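Local structure of arginine decarboxylase, A207R protein (Paramecium bursaria Chlorella virus 1, 2NVA) at residues A[89-103]-A[111-125]. The protein decarboxylates arginine to agmatine with the help of pyridoxal 5'-phosphate, as a TIM-barrel enzyme of the eukaryotic ornithine decarboxylase-like family. Residues are numbered along the deposited sequence; the frame is centred on the assembly and turned at random.
Sequences FAHTMKTIDDLIFAK and TFDSSFELDKIHTYH
Successive beta-alpha units of the PLP-binding TIM barrel meet here, joined by a buried salt-bridge network between the loop leading into helix 96-105 and the first turns of helix 115-124. Two successive turns at the far end of the K94 chain (chi3 -74°, chi4 -52°) bring its ammonium group against three oxygens: NZ donates to T111 O at 2.7 Å, to H91 O, and to E117 OE1 at 2.8 Å. The same OE1 takes K94 N at 2.8 Å on its syn side, while NZ comes from the anti side, so main chain and side chain of one lysine grip a single carboxylate oxygen. K120 NZ closes the network, donating one bond of 2.6 Å to K94 O, from above the carbonyl plane, and one of 2.7 Å to E117 OE2; it also reaches I269 O of the second subunit. Nearby, T92 OG1 donates to D113 OD2, which also accepts from G150 N. Farther along, the axes of 96-103 and 115-124 cross at -46°. I96 CG2 sits squarely over the Y124 ring, 3.4 Å from its centroid, L99 CD2 meets I121 CD1, and K103 CB covers a face of H125, whose NE2 bonds to V107 O. A90, in the loop after strand 87-89, lines the agmatine-adduct pocket, while the helices beyond pack as neighbours round a beta/alpha barrel.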
loop_
_atom_site.group_PDB
_atom_site.type_symbol
_atom_site.label_atom_id
_atom_site.label_comp_id
_atom_site.label_asym_id
_atom_site.label_seq_id
_atom_site.Cartn_x
_atom_site.Cartn_y
_atom_site.Cartn_z
ATOM N N PHE A 89 -19.161 13.508 8.646
ATOM C CA PHE A 89 -18.847 12.597 7.555
ATOM C C PHE A 89 -18.131 13.439 6.500
ATOM O O PHE A 89 -18.753 13.901 5.528
ATOM C CB PHE A 89 -20.144 11.993 7.007
ATOM C CG PHE A 89 -19.971 10.683 6.265
ATOM C CD1 PHE A 89 -18.741 10.305 5.709
ATOM C CD2 PHE A 89 -21.081 9.860 6.066
ATOM C CE1 PHE A 89 -18.624 9.108 4.991
ATOM C CE2 PHE A 89 -20.980 8.669 5.364
ATOM C CZ PHE A 89 -19.758 8.280 4.820
ATOM N N ALA A 90 -16.829 13.658 6.707
ATOM C CA ALA A 90 -16.099 14.674 5.931
ATOM C C ALA A 90 -15.457 14.094 4.663
ATOM O O ALA A 90 -14.251 14.234 4.442
ATOM C CB ALA A 90 -15.048 15.372 6.812
ATOM N N HIS A 91 -16.268 13.449 3.831
ATOM C CA HIS A 91 -15.795 12.909 2.561
ATOM C C HIS A 91 -16.851 13.342 1.550
ATOM O O HIS A 91 -18.032 13.037 1.717
ATOM C CB HIS A 91 -15.491 11.425 2.678
ATOM C CG HIS A 91 -14.845 10.838 1.461
ATOM N ND1 HIS A 91 -15.120 11.282 0.186
ATOM C CD2 HIS A 91 -13.937 9.843 1.326
ATOM C CE1 HIS A 91 -14.409 10.586 -0.683
ATOM N NE2 HIS A 91 -13.683 9.705 -0.017
ATOM N N THR A 92 -16.436 14.035 0.508
ATOM C CA THR A 92 -17.422 14.613 -0.420
ATOM C C THR A 92 -18.078 13.581 -1.323
ATOM O O THR A 92 -19.053 13.900 -2.017
ATOM C CB THR A 92 -16.821 15.746 -1.303
ATOM O OG1 THR A 92 -15.796 15.199 -2.143
ATOM C CG2 THR A 92 -16.232 16.869 -0.426
ATOM N N MET A 93 -17.558 12.349 -1.315
ATOM C CA MET A 93 -18.110 11.271 -2.156
ATOM C C MET A 93 -18.419 10.044 -1.298
ATOM O O MET A 93 -17.520 9.283 -0.929
ATOM C CB MET A 93 -17.135 10.917 -3.284
ATOM C CG MET A 93 -16.945 12.040 -4.286
ATOM S SD MET A 93 -18.412 12.212 -5.327
ATOM C CE MET A 93 -17.959 13.620 -6.350
ATOM N N LYS A 94 -19.702 9.868 -0.986
ATOM C CA LYS A 94 -20.148 8.871 -0.013
ATOM C C LYS A 94 -21.080 7.894 -0.718
ATOM O O LYS A 94 -21.954 8.324 -1.476
ATOM C CB LYS A 94 -20.911 9.573 1.121
ATOM C CG LYS A 94 -20.072 10.580 1.935
ATOM C CD LYS A 94 -20.941 11.581 2.727
ATOM C CE LYS A 94 -21.585 12.658 1.817
ATOM N NZ LYS A 94 -20.582 13.353 0.922
ATOM N N THR A 95 -20.923 6.596 -0.467
ATOM C CA THR A 95 -21.802 5.638 -1.111
ATOM C C THR A 95 -23.224 5.802 -0.563
ATOM O O THR A 95 -23.420 6.222 0.579
ATOM C CB THR A 95 -21.348 4.168 -0.925
ATOM O OG1 THR A 95 -21.591 3.758 0.424
ATOM C CG2 THR A 95 -19.855 3.995 -1.258
ATOM N N ILE A 96 -24.196 5.460 -1.400
ATOM C CA ILE A 96 -25.600 5.461 -1.007
ATOM C C ILE A 96 -25.805 4.622 0.261
ATOM O O ILE A 96 -26.447 5.077 1.203
ATOM C CB ILE A 96 -26.489 4.964 -2.158
ATOM C CG1 ILE A 96 -26.553 6.032 -3.258
ATOM C CG2 ILE A 96 -27.896 4.620 -1.650
ATOM C CD1 ILE A 96 -27.130 5.547 -4.595
ATOM N N ASP A 97 -25.233 3.418 0.305
ATOM C CA ASP A 97 -25.410 2.593 1.506
ATOM C C ASP A 97 -24.762 3.197 2.755
ATOM O O ASP A 97 -25.275 3.012 3.867
ATOM C CB ASP A 97 -24.916 1.167 1.280
ATOM C CG ASP A 97 -25.871 0.349 0.448
ATOM O OD1 ASP A 97 -25.376 -0.505 -0.329
ATOM O OD2 ASP A 97 -27.119 0.527 0.548
ATOM N N ASP A 98 -23.646 3.910 2.583
ATOM C CA ASP A 98 -23.002 4.595 3.705
ATOM C C ASP A 98 -23.849 5.774 4.191
ATOM O O ASP A 98 -23.872 6.079 5.389
ATOM C CB ASP A 98 -21.570 5.061 3.343
ATOM C CG ASP A 98 -20.540 3.938 3.441
ATOM O OD1 ASP A 98 -20.949 2.766 3.638
ATOM O OD2 ASP A 98 -19.316 4.223 3.336
ATOM N N LEU A 99 -24.542 6.427 3.256
ATOM C CA LEU A 99 -25.433 7.538 3.599
ATOM C C LEU A 99 -26.639 7.064 4.395
ATOM O O LEU A 99 -27.030 7.696 5.372
ATOM C CB LEU A 99 -25.888 8.286 2.337
ATOM C CG LEU A 99 -24.837 9.280 1.814
ATOM C CD1 LEU A 99 -25.268 9.869 0.472
ATOM C CD2 LEU A 99 -24.536 10.400 2.824
ATOM N N ILE A 100 -27.223 5.948 3.965
ATOM C CA ILE A 100 -28.358 5.333 4.672
ATOM C C ILE A 100 -27.933 4.933 6.082
ATOM O O ILE A 100 -28.668 5.181 7.042
ATOM C CB ILE A 100 -28.920 4.121 3.904
ATOM C CG1 ILE A 100 -29.479 4.579 2.549
ATOM C CG2 ILE A 100 -30.009 3.404 4.723
ATOM C CD1 ILE A 100 -29.688 3.444 1.552
ATOM N N PHE A 101 -26.750 4.331 6.194
ATOM C CA PHE A 101 -26.172 3.968 7.486
ATOM C C PHE A 101 -25.944 5.202 8.379
ATOM O O PHE A 101 -26.327 5.195 9.558
ATOM C CB PHE A 101 -24.861 3.193 7.285
ATOM C CG PHE A 101 -24.165 2.832 8.575
ATOM C CD1 PHE A 101 -24.625 1.771 9.360
ATOM C CD2 PHE A 101 -23.049 3.551 9.003
ATOM C CE1 PHE A 101 -23.988 1.436 10.562
ATOM C CE2 PHE A 101 -22.405 3.231 10.194
ATOM C CZ PHE A 101 -22.874 2.165 10.976
ATOM N N ALA A 102 -25.329 6.250 7.821
ATOM C CA ALA A 102 -25.118 7.499 8.558
ATOM C C ALA A 102 -26.432 8.086 9.075
ATOM O O ALA A 102 -26.522 8.501 10.234
ATOM C CB ALA A 102 -24.397 8.520 7.680
ATOM N N LYS A 103 -27.442 8.130 8.206
ATOM C CA LYS A 103 -28.753 8.666 8.583
ATOM C C LYS A 103 -29.320 7.867 9.746
ATOM O O LYS A 103 -29.828 8.430 10.716
ATOM C CB LYS A 103 -29.720 8.643 7.378
ATOM C CG LYS A 103 -31.093 9.262 7.659
ATOM C CD LYS A 103 -32.163 8.665 6.764
ATOM C CE LYS A 103 -32.132 7.116 6.844
ATOM N NZ LYS A 103 -33.492 6.515 6.593
ATOM N N THR A 111 -19.972 16.605 4.051
ATOM C CA THR A 111 -19.464 17.533 3.044
ATOM C C THR A 111 -19.914 17.125 1.635
ATOM O O THR A 111 -20.335 15.985 1.410
ATOM C CB THR A 111 -17.912 17.640 3.078
ATOM O OG1 THR A 111 -17.341 16.337 2.928
ATOM C CG2 THR A 111 -17.434 18.246 4.415
ATOM N N PHE A 112 -19.856 18.082 0.704
ATOM C CA PHE A 112 -20.117 17.806 -0.715
ATOM C C PHE A 112 -19.357 18.793 -1.584
ATOM O O PHE A 112 -18.931 19.858 -1.110
ATOM C CB PHE A 112 -21.620 17.881 -1.043
ATOM C CG PHE A 112 -22.172 19.280 -1.045
ATOM C CD1 PHE A 112 -22.457 19.935 -2.242
ATOM C CD2 PHE A 112 -22.404 19.946 0.157
ATOM C CE1 PHE A 112 -22.969 21.236 -2.255
ATOM C CE2 PHE A 112 -22.907 21.255 0.154
ATOM C CZ PHE A 112 -23.195 21.895 -1.054
ATOM N N ASP A 113 -19.192 18.426 -2.852
ATOM C CA ASP A 113 -18.598 19.316 -3.848
ATOM C C ASP A 113 -19.178 19.103 -5.253
ATOM O O ASP A 113 -18.610 19.581 -6.235
ATOM C CB ASP A 113 -17.062 19.206 -3.856
ATOM C CG ASP A 113 -16.550 17.792 -4.231
ATOM O OD1 ASP A 113 -17.289 17.008 -4.891
ATOM O OD2 ASP A 113 -15.394 17.483 -3.855
ATOM N N SER A 114 -20.307 18.391 -5.332
ATOM C CA SER A 114 -20.938 18.082 -6.618
ATOM C C SER A 114 -22.462 18.061 -6.541
ATOM O O SER A 114 -23.043 17.816 -5.477
ATOM C CB SER A 114 -20.451 16.718 -7.132
ATOM O OG SER A 114 -20.881 15.664 -6.282
ATOM N N SER A 115 -23.102 18.309 -7.680
ATOM C CA SER A 115 -24.570 18.269 -7.753
ATOM C C SER A 115 -25.079 16.834 -7.566
ATOM O O SER A 115 -26.104 16.623 -6.928
ATOM C CB SER A 115 -25.063 18.873 -9.075
ATOM O OG SER A 115 -24.659 18.092 -10.192
ATOM N N PHE A 116 -24.351 15.853 -8.101
ATOM C CA PHE A 116 -24.756 14.448 -7.965
ATOM C C PHE A 116 -24.741 13.959 -6.524
ATOM O O PHE A 116 -25.543 13.093 -6.140
ATOM C CB PHE A 116 -23.905 13.545 -8.849
ATOM C CG PHE A 116 -24.225 13.688 -10.299
ATOM C CD1 PHE A 116 -25.355 13.072 -10.839
ATOM C CD2 PHE A 116 -23.430 14.482 -11.118
ATOM C CE1 PHE A 116 -25.668 13.216 -12.166
ATOM C CE2 PHE A 116 -23.734 14.629 -12.470
ATOM C CZ PHE A 116 -24.868 13.999 -12.994
ATOM N N GLU A 117 -23.832 14.513 -5.732
ATOM C CA GLU A 117 -23.808 14.202 -4.298
ATOM C C GLU A 117 -25.057 14.763 -3.592
ATOM O O GLU A 117 -25.611 14.125 -2.677
ATOM C CB GLU A 117 -22.543 14.747 -3.655
ATOM C CG GLU A 117 -22.203 14.087 -2.325
ATOM C CD GLU A 117 -21.680 12.651 -2.458
ATOM O OE1 GLU A 117 -21.478 12.001 -1.408
ATOM O OE2 GLU A 117 -21.469 12.167 -3.610
ATOM N N LEU A 118 -25.484 15.958 -4.012
ATOM C CA LEU A 118 -26.723 16.562 -3.482
ATOM C C LEU A 118 -27.950 15.728 -3.834
ATOM O O LEU A 118 -28.850 15.566 -3.011
ATOM C CB LEU A 118 -26.898 18.007 -3.973
ATOM C CG LEU A 118 -25.915 19.037 -3.407
ATOM C CD1 LEU A 118 -26.051 20.364 -4.128
ATOM C CD2 LEU A 118 -26.082 19.237 -1.888
ATOM N N ASP A 119 -27.966 15.178 -5.047
ATOM C CA ASP A 119 -29.032 14.251 -5.456
ATOM C C ASP A 119 -29.109 13.065 -4.495
ATOM O O ASP A 119 -30.196 12.692 -4.056
ATOM C CB ASP A 119 -28.793 13.714 -6.868
ATOM C CG ASP A 119 -28.987 14.761 -7.934
ATOM O OD1 ASP A 119 -29.717 15.739 -7.683
ATOM O OD2 ASP A 119 -28.393 14.607 -9.026
ATOM N N LYS A 120 -27.951 12.484 -4.176
ATOM C CA LYS A 120 -27.878 11.345 -3.258
ATOM C C LYS A 120 -28.423 11.722 -1.891
ATOM O O LYS A 120 -29.194 10.964 -1.298
ATOM C CB LYS A 120 -26.434 10.848 -3.114
ATOM C CG LYS A 120 -26.009 9.870 -4.191
ATOM C CD LYS A 120 -24.662 9.237 -3.844
ATOM C CE LYS A 120 -23.520 10.113 -4.264
ATOM N NZ LYS A 120 -22.206 9.578 -3.796
ATOM N N ILE A 121 -28.011 12.889 -1.402
ATOM C CA ILE A 121 -28.466 13.400 -0.098
ATOM C C ILE A 121 -29.981 13.554 -0.083
ATOM O O ILE A 121 -30.653 13.082 0.834
ATOM C CB ILE A 121 -27.770 14.743 0.256
ATOM C CG1 ILE A 121 -26.258 14.538 0.447
ATOM C CG2 ILE A 121 -28.431 15.439 1.487
ATOM C CD1 ILE A 121 -25.857 13.721 1.691
ATOM N N HIS A 122 -30.504 14.207 -1.117
ATOM C CA HIS A 122 -31.941 14.428 -1.247
ATOM C C HIS A 122 -32.715 13.116 -1.136
ATOM O O HIS A 122 -33.715 13.033 -0.410
ATOM C CB HIS A 122 -32.259 15.122 -2.571
ATOM C CG HIS A 122 -33.717 15.405 -2.754
ATOM N ND1 HIS A 122 -34.367 16.413 -2.075
ATOM C CD2 HIS A 122 -34.658 14.792 -3.509
ATOM C CE1 HIS A 122 -35.648 16.414 -2.411
ATOM N NE2 HIS A 122 -35.849 15.442 -3.284
ATOM N N THR A 123 -32.242 12.092 -1.842
ATOM C CA THR A 123 -32.941 10.812 -1.904
ATOM C C THR A 123 -32.778 9.976 -0.619
ATOM O O THR A 123 -33.749 9.380 -0.144
ATOM C CB THR A 123 -32.540 9.997 -3.151
ATOM O OG1 THR A 123 -32.748 10.793 -4.330
ATOM C CG2 THR A 123 -33.362 8.710 -3.262
ATOM N N TYR A 124 -31.576 9.981 -0.037
ATOM C CA TYR A 124 -31.205 9.001 1.000
ATOM C C TYR A 124 -30.929 9.537 2.399
ATOM O O TYR A 124 -30.968 8.777 3.371
ATOM C CB TYR A 124 -29.992 8.176 0.543
ATOM C CG TYR A 124 -30.296 7.403 -0.696
ATOM C CD1 TYR A 124 -31.115 6.271 -0.643
ATOM C CD2 TYR A 124 -29.816 7.824 -1.934
ATOM C CE1 TYR A 124 -31.440 5.560 -1.789
ATOM C CE2 TYR A 124 -30.122 7.115 -3.093
ATOM C CZ TYR A 124 -30.942 5.984 -3.008
ATOM O OH TYR A 124 -31.259 5.276 -4.142
ATOM N N HIS A 125 -30.633 10.823 2.500
ATOM C CA HIS A 125 -30.329 11.427 3.792
ATOM C C HIS A 125 -30.766 12.898 3.732
ATOM O O HIS A 125 -29.949 13.798 3.923
ATOM C CB HIS A 125 -28.819 11.288 4.066
ATOM C CG HIS A 125 -28.426 11.487 5.496
ATOM N ND1 HIS A 125 -29.291 11.981 6.451
ATOM C CD2 HIS A 125 -27.235 11.310 6.122
ATOM C CE1 HIS A 125 -28.657 12.077 7.611
ATOM N NE2 HIS A 125 -27.410 11.669 7.440
HETATM O O HOH W 1 -14.403 16.687 2.827
HETATM O O HOH W 2 -32.481 6.485 3.501
#